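Local coordinates for protein nitrate reductase (Ulva prolifera, PDB 5YLY) that catalyses the first step of nitrate assimilation, probably reducing nitrate to nitrite with NADH, and carries FAD in its cytochrome b5 reductase domain, at residues A[164-169]-A[259-264]; A[193-198]-A[251-256]; A[243-248]-A[275-280]; A[182-187]-A[220-225]. All coordinates share one frame; numbering follows the deposited sequence.

Interaction 1 is the core of the set: two neighbouring parallel strands, almost wholly buried, joined by backbone hydrogen bonds. Interaction 2 is also buried. It lays residues 251-256, a helix end and loop, over strand 193-200, which lies beside 164-170 in the same sheet, and works through an arginine, an aromatic ring and aliphatic carbons. Interaction 3 is partly buried. It pairs the helices 245-251 and 267-280 on one face of the sheet and opens to solvent at Asp-244 and Lys-280. Interaction 4 is a buried contact where helix 174-185 ends, again centred on an arginine. Interactions 2 and 4 meet through the paired strands 193-200 and 223-229. Interactions 3 and 4 do not touch.

Interaction 1: A[164-169]-A[259-264]; sequences RINMIA and TISVLC
Asn-166 and Ser-261 both set the first atom beyond CB anti to the carbonyl carbon (chi1 -78° and -61°), which brings their polar ends together on one face of the sheet. Asn-166 ND2 donates to Ser-261 OG at 3.1 Å, with OG close to the amide plane. The same buried nitrogen also donates to Phe-253 O, so two hydrogen bonds hold it. In one of the two deposited conformers of Arg-164, its guanidinium meets Thr-259 side-on; this grip is therefore less certain. Arg-164 NE and NH1 both reach Thr-259 OG1, NE at 2.8 Å, with OG1 nearly in the guanidinium plane. The other sheet face is apolar. Ile-165 and Ile-260 stand side by side, CG1 to CG1 at 4.0 Å. Met-167 CG lies 3.8 Å from Val-262 CG2, and helix 174-185 covers Ile-165 and Met-167. Between the faces the backbones pair in parallel register. Asn-166 N to Ile-260 O is 2.8 Å, and Cys-264 N to Ile-168 O is 3.0 Å. Cys-264, at the C-terminal end of its strand, has its side chain about 5 Å from the bound FAD. These are inner strands of the parallel sheet in the Rossmann-like NAD-binding domain of flavoprotein reductases.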
# COMPACT_ATOMS: atom_id res chain seq x y z
N ARG A 164 -5.37 7.34 16.46
CA ARG A 164 -5.82 6.05 15.94
C ARG A 164 -6.06 6.10 14.44
O ARG A 164 -6.64 7.07 13.93
CB ARG A 164 -7.10 5.60 16.66
CG ARG A 164 -6.94 5.44 18.19
CD ARG A 164 -8.17 4.88 18.88
NE ARG A 164 -9.40 5.46 18.36
CZ ARG A 164 -10.62 5.08 18.71
NH1 ARG A 164 -11.68 5.65 18.16
NH2 ARG A 164 -10.79 4.12 19.62
N ILE A 165 -5.57 5.08 13.72
CA ILE A 165 -5.75 5.06 12.26
C ILE A 165 -6.34 3.74 11.85
O ILE A 165 -5.70 2.69 12.05
CB ILE A 165 -4.43 5.33 11.47
CG1 ILE A 165 -3.78 6.69 11.87
CG2 ILE A 165 -4.69 5.25 9.94
CD1 ILE A 165 -2.42 7.02 11.18
N ASN A 166 -7.50 3.79 11.17
CA ASN A 166 -8.10 2.63 10.53
C ASN A 166 -7.52 2.57 9.14
O ASN A 166 -7.35 3.61 8.50
CB ASN A 166 -9.62 2.82 10.38
CG ASN A 166 -10.38 2.59 11.64
OD1 ASN A 166 -9.95 1.85 12.52
ND2 ASN A 166 -11.57 3.21 11.72
N MET A 167 -7.26 1.37 8.64
CA MET A 167 -6.76 1.18 7.29
C MET A 167 -7.59 0.14 6.59
O MET A 167 -7.79 -0.96 7.13
CB MET A 167 -5.30 0.73 7.32
CG MET A 167 -4.40 1.70 8.03
SD MET A 167 -2.74 1.07 8.06
CE MET A 167 -1.94 2.49 8.64
N ILE A 168 -8.11 0.48 5.41
CA ILE A 168 -8.85 -0.49 4.64
C ILE A 168 -8.15 -0.61 3.30
O ILE A 168 -8.04 0.37 2.56
CB ILE A 168 -10.36 -0.18 4.46
CG1 ILE A 168 -11.06 0.15 5.80
CG2 ILE A 168 -11.05 -1.34 3.72
CD1 ILE A 168 -12.64 0.47 5.60
N ALA A 169 -7.71 -1.82 2.99
CA ALA A 169 -7.04 -2.11 1.74
C ALA A 169 -7.71 -3.24 1.01
O ALA A 169 -8.22 -4.17 1.63
CB ALA A 169 -5.57 -2.47 2.00
N THR A 259 -9.23 10.02 15.52
CA THR A 259 -9.32 8.78 14.73
C THR A 259 -9.63 9.11 13.29
O THR A 259 -10.59 9.86 13.01
CB THR A 259 -10.39 7.78 15.29
OG1 THR A 259 -10.15 7.57 16.68
CG2 THR A 259 -10.36 6.42 14.58
N ILE A 260 -8.83 8.57 12.38
CA ILE A 260 -9.04 8.72 10.94
C ILE A 260 -9.09 7.34 10.32
O ILE A 260 -8.69 6.36 10.95
CB ILE A 260 -7.99 9.65 10.23
CG1 ILE A 260 -6.55 9.05 10.30
CG2 ILE A 260 -8.07 11.10 10.77
CD1 ILE A 260 -5.52 9.75 9.39
N SER A 261 -9.59 7.27 9.08
CA SER A 261 -9.59 6.03 8.30
C SER A 261 -8.94 6.38 6.98
O SER A 261 -9.22 7.45 6.43
CB SER A 261 -11.01 5.51 8.07
OG SER A 261 -11.67 5.21 9.29
N VAL A 262 -8.02 5.51 6.52
CA VAL A 262 -7.34 5.69 5.23
C VAL A 262 -7.66 4.49 4.37
O VAL A 262 -7.80 3.38 4.88
CB VAL A 262 -5.83 6.04 5.33
CG1 VAL A 262 -5.63 7.41 5.98
CG2 VAL A 262 -5.04 4.95 6.08
N LEU A 263 -7.82 4.70 3.07
CA LEU A 263 -8.31 3.66 2.18
C LEU A 263 -7.54 3.59 0.90
O LEU A 263 -7.19 4.62 0.33
CB LEU A 263 -9.78 3.99 1.79
CG LEU A 263 -10.85 3.97 2.90
CD1 LEU A 263 -10.93 5.32 3.60
CD2 LEU A 263 -12.22 3.80 2.28
N CYS A 264 -7.35 2.36 0.41
CA CYS A 264 -6.73 2.14 -0.89
C CYS A 264 -7.17 0.81 -1.44
O CYS A 264 -6.97 -0.23 -0.82
CB CYS A 264 -5.21 2.26 -0.85
SG CYS A 264 -4.46 2.29 -2.49

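Interaction 2: A[193-198]-A[251-256]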
# COMPACT_ATOMS: atom_id res chain seq x y z
N GLU A 193 -2.16 4.00 17.37
CA GLU A 193 -2.71 2.65 17.23
C GLU A 193 -3.26 2.49 15.80
O GLU A 193 -3.70 3.46 15.17
CB GLU A 193 -3.85 2.39 18.22
CG GLU A 193 -3.51 2.52 19.69
CD GLU A 193 -4.74 2.35 20.55
OE1 GLU A 193 -5.45 3.35 20.81
OE2 GLU A 193 -5.03 1.19 20.92
N ILE A 194 -3.28 1.25 15.33
CA ILE A 194 -3.71 0.95 13.96
C ILE A 194 -4.65 -0.23 13.93
O ILE A 194 -4.44 -1.20 14.65
CB ILE A 194 -2.45 0.62 13.07
CG1 ILE A 194 -1.47 1.82 12.95
CG2 ILE A 194 -2.83 0.08 11.68
CD1 ILE A 194 -0.02 1.32 12.51
N ARG A 195 -5.65 -0.17 13.04
CA ARG A 195 -6.49 -1.32 12.74
C ARG A 195 -6.49 -1.50 11.24
O ARG A 195 -6.82 -0.55 10.53
CB ARG A 195 -7.95 -1.14 13.25
CG ARG A 195 -8.06 -1.16 14.78
CD ARG A 195 -7.69 -2.51 15.38
NE ARG A 195 -7.82 -2.50 16.84
CZ ARG A 195 -6.86 -2.13 17.69
NH1 ARG A 195 -5.68 -1.70 17.24
NH2 ARG A 195 -7.08 -2.14 19.00
N LEU A 196 -6.12 -2.68 10.76
CA LEU A 196 -6.15 -2.93 9.33
C LEU A 196 -7.23 -3.94 8.98
O LEU A 196 -7.34 -5.00 9.62
CB LEU A 196 -4.76 -3.43 8.85
CG LEU A 196 -4.69 -3.98 7.40
CD1 LEU A 196 -4.93 -2.87 6.35
CD2 LEU A 196 -3.32 -4.66 7.15
N LEU A 197 -7.99 -3.62 7.92
CA LEU A 197 -8.97 -4.54 7.36
C LEU A 197 -8.53 -4.76 5.91
O LEU A 197 -8.42 -3.82 5.14
CB LEU A 197 -10.40 -3.98 7.49
CG LEU A 197 -11.53 -4.80 6.79
CD1 LEU A 197 -11.57 -6.26 7.29
CD2 LEU A 197 -12.89 -4.19 7.08
N TYR A 198 -8.17 -6.00 5.57
CA TYR A 198 -7.60 -6.26 4.25
C TYR A 198 -8.46 -7.25 3.49
O TYR A 198 -8.59 -8.40 3.91
CB TYR A 198 -6.14 -6.76 4.43
CG TYR A 198 -5.29 -6.95 3.18
CD1 TYR A 198 -5.59 -6.28 2.00
CD2 TYR A 198 -4.15 -7.77 3.21
CE1 TYR A 198 -4.81 -6.47 0.85
CE2 TYR A 198 -3.33 -7.90 2.09
CZ TYR A 198 -3.67 -7.27 0.91
OH TYR A 198 -2.90 -7.48 -0.21
N ALA A 251 -13.56 -5.20 13.06
CA ALA A 251 -12.16 -4.96 12.71
C ALA A 251 -11.62 -3.58 12.96
O ALA A 251 -10.40 -3.45 13.09
CB ALA A 251 -11.97 -5.29 11.23
N LEU A 252 -12.47 -2.54 12.96
CA LEU A 252 -11.98 -1.16 13.02
C LEU A 252 -12.44 -0.33 14.21
O LEU A 252 -13.40 -0.68 14.88
CB LEU A 252 -12.40 -0.45 11.71
CG LEU A 252 -12.02 -1.16 10.38
CD1 LEU A 252 -12.65 -0.46 9.21
CD2 LEU A 252 -10.45 -1.22 10.19
N PHE A 253 -11.77 0.81 14.43
CA PHE A 253 -12.18 1.76 15.47
C PHE A 253 -13.39 2.57 14.98
O PHE A 253 -13.46 2.92 13.79
CB PHE A 253 -11.05 2.78 15.76
CG PHE A 253 -9.77 2.23 16.33
CD1 PHE A 253 -9.75 1.59 17.57
CD2 PHE A 253 -8.56 2.40 15.67
CE1 PHE A 253 -8.56 1.12 18.12
CE2 PHE A 253 -7.36 1.94 16.22
CZ PHE A 253 -7.37 1.30 17.45
N ARG A 254 -14.29 2.94 15.90
CA ARG A 254 -15.39 3.84 15.57
C ARG A 254 -14.79 5.25 15.57
O ARG A 254 -13.73 5.45 16.17
CB ARG A 254 -16.50 3.77 16.64
CG ARG A 254 -17.30 2.47 16.58
CD ARG A 254 -18.65 2.57 17.27
NE ARG A 254 -19.67 3.28 16.50
CZ ARG A 254 -20.42 2.76 15.54
NH1 ARG A 254 -21.31 3.50 14.90
NH2 ARG A 254 -20.27 1.48 15.19
N TYR A 255 -15.43 6.21 14.91
CA TYR A 255 -14.91 7.58 14.93
C TYR A 255 -15.03 8.23 16.33
O TYR A 255 -16.04 8.10 17.02
CB TYR A 255 -15.58 8.49 13.87
CG TYR A 255 -15.17 9.94 14.02
CD1 TYR A 255 -13.89 10.36 13.69
CD2 TYR A 255 -16.03 10.87 14.61
CE1 TYR A 255 -13.49 11.68 13.89
CE2 TYR A 255 -15.64 12.19 14.83
CZ TYR A 255 -14.36 12.59 14.46
OH TYR A 255 -13.97 13.89 14.66
N GLU A 256 -13.98 8.95 16.71
CA GLU A 256 -13.82 9.79 17.89
C GLU A 256 -12.81 10.84 17.42
O GLU A 256 -11.97 10.50 16.58
CB GLU A 256 -13.17 9.00 19.05
CG GLU A 256 -14.12 8.23 19.94
CD GLU A 256 -13.41 7.30 20.91
OE1 GLU A 256 -12.45 7.74 21.57
OE2 GLU A 256 -13.81 6.11 20.98
O HOH W 1 -8.29 -5.10 12.56
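Arg-195 and Phe-253 make the main contact, a CH-pi contact with the guanidinium laid against the ring. Arg-195 CG sits over the ring face of Phe-253, 3.6 Å from the ring centroid. The arginine bends at chi2 (-65°), which swings its guanidinium back across the ring. Phe-253 CZ then lies over the centre of one guanidinium face, 3.4 Å from Arg-195 NH1. The two planes are 40° apart, too tilted for a parallel stack. Arg-195 NH1 also donates to Ile-194 O at 2.9 Å, from above the carbonyl plane, and this helps to fix the group. Glu-193 CB approaches Phe-253 CZ at 3.8 Å. The loop belongs to a beta-alpha-beta connection of a Rossmann-like domain, from strand 239-240 through helix 245-251 to strand 259-264. After the helix the chain crosses the face of strand 193-200. The apolar contacts lie nearer that helix. Leu-197 CB meets Leu-252 CD2 at 3.9 Å, and Leu-197 CD1 meets Ala-251 CB at 4.1 Å. The polar contact runs through water, which lies within hydrogen-bonding distance of Leu-196 O (3.1 Å) and Ala-251 O (2.7 Å). Phe-253, at the other end, also touches Arg-164 of the adjoining strand.

Interaction 3: A[243-248]-A[275-280]; sequences IDLDMC and HPNLEK
Asn-277 packs its amide against the first turn of helix 245-251, and this is the close part of the contact. Asn-277 OD1 stands 3.3 Å from Leu-245 CB. Asn-277 OD1 also lies 3.2 Å from Leu-245 N, but the angle is too poor for a hydrogen bond. Asn-277 ND2 comes within 3.6 Å of Asp-244 CA. Its hydrogen bond goes back within its own helix, to Ala-273 O. Asn-277 holds CG anti to its carbonyl carbon (chi1 -69°), which carries the amide out toward the helix start. Cys-248 SG touches Asn-277 CB at 3.9 Å. Putting an alanine at Asn-277 would probably leave Ala-273 O without this side-chain donor and open a gap beside Leu-245. The solvent side is looser. Leu-245 and Lys-280 run roughly perpendicular, and only aliphatic carbons meet. Leu-245 CD1 lies 3.9 Å from Lys-280 CB, and Leu-245 CD2 lies 4.2 Å from Lys-280 CD. Lys-280 is extended and exposed. Asp-244 is exposed too and caps the helix: its OD1 accepts from Met-247 N at 3.0 Å, with an angle of 158° at the hydrogen. The loop residue Met-281 touches both Leu-245 and Cys-248. The two helices lie on the same face of the parallel sheet. Ile-243, two residues before helix 245-251, rests on Leu-197 and Ile-168, and Leu-278 of helix 267-280 rests on Ile-168, Ser-261 and Leu-263.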
# COMPACT_ATOMS: atom_id res chain seq x y z
N ILE A 243 -16.77 -6.43 2.36
CA ILE A 243 -16.72 -5.61 3.56
C ILE A 243 -18.16 -5.07 3.81
O ILE A 243 -18.79 -4.57 2.88
CB ILE A 243 -15.67 -4.48 3.38
CG1 ILE A 243 -14.23 -5.07 3.25
CG2 ILE A 243 -15.74 -3.48 4.53
CD1 ILE A 243 -13.18 -4.11 2.77
N ASP A 244 -18.68 -5.26 5.03
CA ASP A 244 -20.00 -4.78 5.44
C ASP A 244 -19.87 -4.07 6.79
O ASP A 244 -18.77 -4.02 7.35
CB ASP A 244 -21.07 -5.90 5.42
CG ASP A 244 -20.91 -7.06 6.41
OD1 ASP A 244 -19.95 -7.04 7.21
OD2 ASP A 244 -21.76 -7.97 6.39
N LEU A 245 -20.97 -3.50 7.30
CA LEU A 245 -20.95 -2.77 8.58
C LEU A 245 -20.44 -3.63 9.73
O LEU A 245 -19.60 -3.15 10.50
CB LEU A 245 -22.33 -2.16 8.92
CG LEU A 245 -22.38 -1.30 10.20
CD1 LEU A 245 -21.45 -0.09 10.12
CD2 LEU A 245 -23.81 -0.86 10.51
N ASP A 246 -20.94 -4.88 9.85
CA ASP A 246 -20.54 -5.83 10.90
C ASP A 246 -19.03 -6.08 10.87
O ASP A 246 -18.39 -6.05 11.91
CB ASP A 246 -21.28 -7.17 10.75
CG ASP A 246 -21.84 -7.70 12.05
OD1 ASP A 246 -21.04 -7.98 12.97
OD2 ASP A 246 -23.09 -7.79 12.16
N MET A 247 -18.47 -6.30 9.67
CA MET A 247 -17.05 -6.52 9.52
C MET A 247 -16.24 -5.29 9.93
O MET A 247 -15.22 -5.43 10.61
CB MET A 247 -16.70 -6.95 8.10
CG MET A 247 -15.31 -7.55 7.99
SD MET A 247 -14.94 -7.92 6.26
CE MET A 247 -16.27 -9.06 5.85
N CYS A 248 -16.71 -4.08 9.52
CA CYS A 248 -16.03 -2.82 9.88
C CYS A 248 -16.09 -2.61 11.40
O CYS A 248 -15.11 -2.16 11.98
CB CYS A 248 -16.64 -1.64 9.13
SG CYS A 248 -16.31 -1.65 7.34
N HIS A 275 -16.85 3.40 2.24
CA HIS A 275 -17.36 4.70 2.67
C HIS A 275 -18.75 4.64 3.29
O HIS A 275 -18.93 5.27 4.34
CB HIS A 275 -17.30 5.75 1.54
CG HIS A 275 -15.91 6.22 1.26
ND1 HIS A 275 -15.23 7.01 2.16
CD2 HIS A 275 -15.13 6.01 0.19
CE1 HIS A 275 -14.05 7.24 1.61
NE2 HIS A 275 -13.95 6.66 0.42
N PRO A 276 -19.74 3.91 2.73
CA PRO A 276 -21.06 3.86 3.38
C PRO A 276 -21.02 3.36 4.83
O PRO A 276 -21.69 3.92 5.70
CB PRO A 276 -21.86 2.93 2.46
CG PRO A 276 -21.20 3.05 1.13
CD PRO A 276 -19.74 3.12 1.48
N ASN A 277 -20.21 2.33 5.08
CA ASN A 277 -20.04 1.71 6.38
C ASN A 277 -19.21 2.56 7.35
O ASN A 277 -19.55 2.65 8.52
CB ASN A 277 -19.51 0.28 6.22
CG ASN A 277 -20.58 -0.61 5.60
OD1 ASN A 277 -21.73 -0.62 6.04
ND2 ASN A 277 -20.27 -1.28 4.50
N LEU A 278 -18.14 3.23 6.85
CA LEU A 278 -17.35 4.14 7.70
C LEU A 278 -18.23 5.35 8.08
O LEU A 278 -18.17 5.81 9.23
CB LEU A 278 -16.08 4.62 6.99
CG LEU A 278 -15.01 3.57 6.72
CD1 LEU A 278 -13.99 4.08 5.74
CD2 LEU A 278 -14.30 3.14 8.01
N GLU A 279 -19.05 5.84 7.14
CA GLU A 279 -19.96 6.96 7.38
C GLU A 279 -20.93 6.61 8.53
O GLU A 279 -21.20 7.45 9.39
CB GLU A 279 -20.73 7.32 6.10
CG GLU A 279 -20.98 8.82 5.94
CD GLU A 279 -19.92 9.61 5.20
OE1 GLU A 279 -20.16 10.81 4.92
OE2 GLU A 279 -18.85 9.04 4.89
N LYS A 280 -21.37 5.33 8.58
CA LYS A 280 -22.24 4.83 9.64
C LYS A 280 -21.49 4.74 10.97
O LYS A 280 -22.11 4.88 12.03
CB LYS A 280 -22.84 3.48 9.25
CG LYS A 280 -24.00 3.60 8.27
CD LYS A 280 -24.44 2.24 7.78
CE LYS A 280 -25.66 2.34 6.90
NZ LYS A 280 -25.99 1.02 6.31

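Interaction 4: A[182-187]-A[220-225]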
# COMPACT_ATOMS: atom_id res chain seq x y z
N LYS A 182 4.56 0.59 8.92
CA LYS A 182 5.98 0.53 9.30
C LYS A 182 6.49 1.85 9.87
O LYS A 182 7.24 1.85 10.87
CB LYS A 182 6.82 0.11 8.12
CG LYS A 182 6.65 -1.37 7.79
CD LYS A 182 7.33 -1.67 6.46
CE LYS A 182 8.82 -1.71 6.58
NZ LYS A 182 9.44 -1.83 5.24
N ALA A 183 6.09 2.98 9.27
CA ALA A 183 6.55 4.30 9.74
C ALA A 183 6.12 4.55 11.19
O ALA A 183 6.88 5.12 11.97
CB ALA A 183 5.98 5.39 8.84
N ILE A 184 4.93 4.05 11.56
CA ILE A 184 4.38 4.21 12.90
C ILE A 184 4.98 3.20 13.89
O ILE A 184 5.36 3.57 15.00
CB ILE A 184 2.82 4.07 12.85
CG1 ILE A 184 2.19 5.29 12.12
CG2 ILE A 184 2.22 3.94 14.27
CD1 ILE A 184 0.68 5.11 11.87
N LEU A 185 4.99 1.94 13.50
CA LEU A 185 5.40 0.88 14.43
C LEU A 185 6.89 0.80 14.66
O LEU A 185 7.32 0.39 15.74
CB LEU A 185 4.81 -0.48 13.95
CG LEU A 185 3.26 -0.56 13.90
CD1 LEU A 185 2.80 -1.82 13.23
CD2 LEU A 185 2.62 -0.41 15.29
N SER A 186 7.69 1.19 13.68
CA SER A 186 9.17 1.14 13.80
C SER A 186 9.74 2.42 14.46
O SER A 186 10.95 2.55 14.67
CB SER A 186 9.81 0.87 12.44
OG SER A 186 9.83 2.06 11.67
N ASN A 187 8.86 3.37 14.80
CA ASN A 187 9.31 4.60 15.42
C ASN A 187 9.27 4.42 16.93
O ASN A 187 8.22 4.03 17.45
CB ASN A 187 8.44 5.77 14.93
CG ASN A 187 9.00 7.10 15.39
OD1 ASN A 187 9.21 7.36 16.58
ND2 ASN A 187 9.23 8.01 14.46
N PRO A 220 1.73 -6.22 19.53
CA PRO A 220 0.36 -6.71 19.77
C PRO A 220 -0.61 -5.72 20.38
O PRO A 220 -1.80 -5.86 20.17
CB PRO A 220 0.59 -7.92 20.71
CG PRO A 220 1.89 -7.63 21.38
CD PRO A 220 2.70 -7.09 20.24
N ASP A 221 -0.10 -4.72 21.13
CA ASP A 221 -1.04 -3.78 21.74
C ASP A 221 -1.25 -2.54 20.88
O ASP A 221 -2.00 -1.67 21.30
CB ASP A 221 -0.56 -3.38 23.14
CG ASP A 221 -0.62 -4.49 24.17
OD1 ASP A 221 -1.17 -5.55 23.86
OD2 ASP A 221 -0.16 -4.27 25.29
N ARG A 222 -0.56 -2.44 19.72
CA ARG A 222 -0.65 -1.25 18.87
C ARG A 222 -1.32 -1.51 17.53
O ARG A 222 -1.75 -0.57 16.88
CB ARG A 222 0.75 -0.59 18.67
CG ARG A 222 1.15 0.23 19.91
CD ARG A 222 1.68 1.61 19.55
NE ARG A 222 3.11 1.52 19.23
CZ ARG A 222 3.64 2.10 18.18
NH1 ARG A 222 2.91 2.88 17.41
NH2 ARG A 222 4.93 1.93 17.91
N VAL A 223 -1.45 -2.76 17.13
CA VAL A 223 -2.07 -3.06 15.83
C VAL A 223 -2.86 -4.36 15.88
O VAL A 223 -2.51 -5.28 16.63
CB VAL A 223 -0.97 -3.07 14.70
CG1 VAL A 223 0.05 -4.19 14.89
CG2 VAL A 223 -1.59 -3.12 13.30
N LYS A 224 -3.95 -4.40 15.10
CA LYS A 224 -4.73 -5.61 14.83
C LYS A 224 -4.95 -5.67 13.33
O LYS A 224 -5.14 -4.62 12.68
CB LYS A 224 -6.06 -5.65 15.56
CG LYS A 224 -5.90 -5.86 17.06
CD LYS A 224 -7.27 -6.09 17.73
CE LYS A 224 -7.15 -6.07 19.24
NZ LYS A 224 -6.27 -7.16 19.74
N ILE A 225 -4.92 -6.89 12.78
CA ILE A 225 -5.14 -7.08 11.35
C ILE A 225 -6.26 -8.10 11.16
O ILE A 225 -6.25 -9.15 11.82
CB ILE A 225 -3.84 -7.48 10.62
CG1 ILE A 225 -2.72 -6.39 10.78
CG2 ILE A 225 -4.10 -7.76 9.13
CD1 ILE A 225 -1.38 -6.86 10.56
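The guanidinium of Arg-222 has Leu-185 CD2 over the centre of one face, 3.9 Å above the plane. Ile-184 O lies at its edge, in the plane. Arg-222 NH2 donates weakly to Ile-184 O at 3.4 Å, with an angle of 157° at the hydrogen. Arg-222 NH1 lies 3.4 Å from Ile-184 CG2. The stronger bond of NH1 goes to Thr-192 O, outside the two segments. Leu-185 O and Asn-187 O lie 3.6 Å and 3.9 Å from Arg-222 NH2. The group therefore sits at the C-terminal end of helix 174-185, among backbone carbonyls, where a positive charge is probably favoured. The arginine chain bends at chi2 and chi3 (-133° and -84°) to reach it. The helix belongs to a beta-alpha-beta crossover of the Rossmann-like fold, from strand 164-170 to strand 193-200. Strand 223-229, which Arg-222 leads into, pairs with 193-200 in the same parallel sheet. A leucine in place of Arg-222 removes the guanidinium, and the oxygens of Ile-184 and Thr-192 would probably be left without this partner at the helix end. The remaining contacts are apolar. Leu-185 and Arg-222 run alongside each other in opposite directions, with Leu-185 CD2 3.9 Å from Arg-222 CB. Leu-185 CD1 meets Val-223 CG1 at 4.0 Å, and the two side chains stand nearly square to each other. Leu-215 of helix 209-218 also touches Leu-185. At the helix end, Ser-186 N and OG bind Lys-182 O from opposite faces of its plane, OG at 2.7 Å.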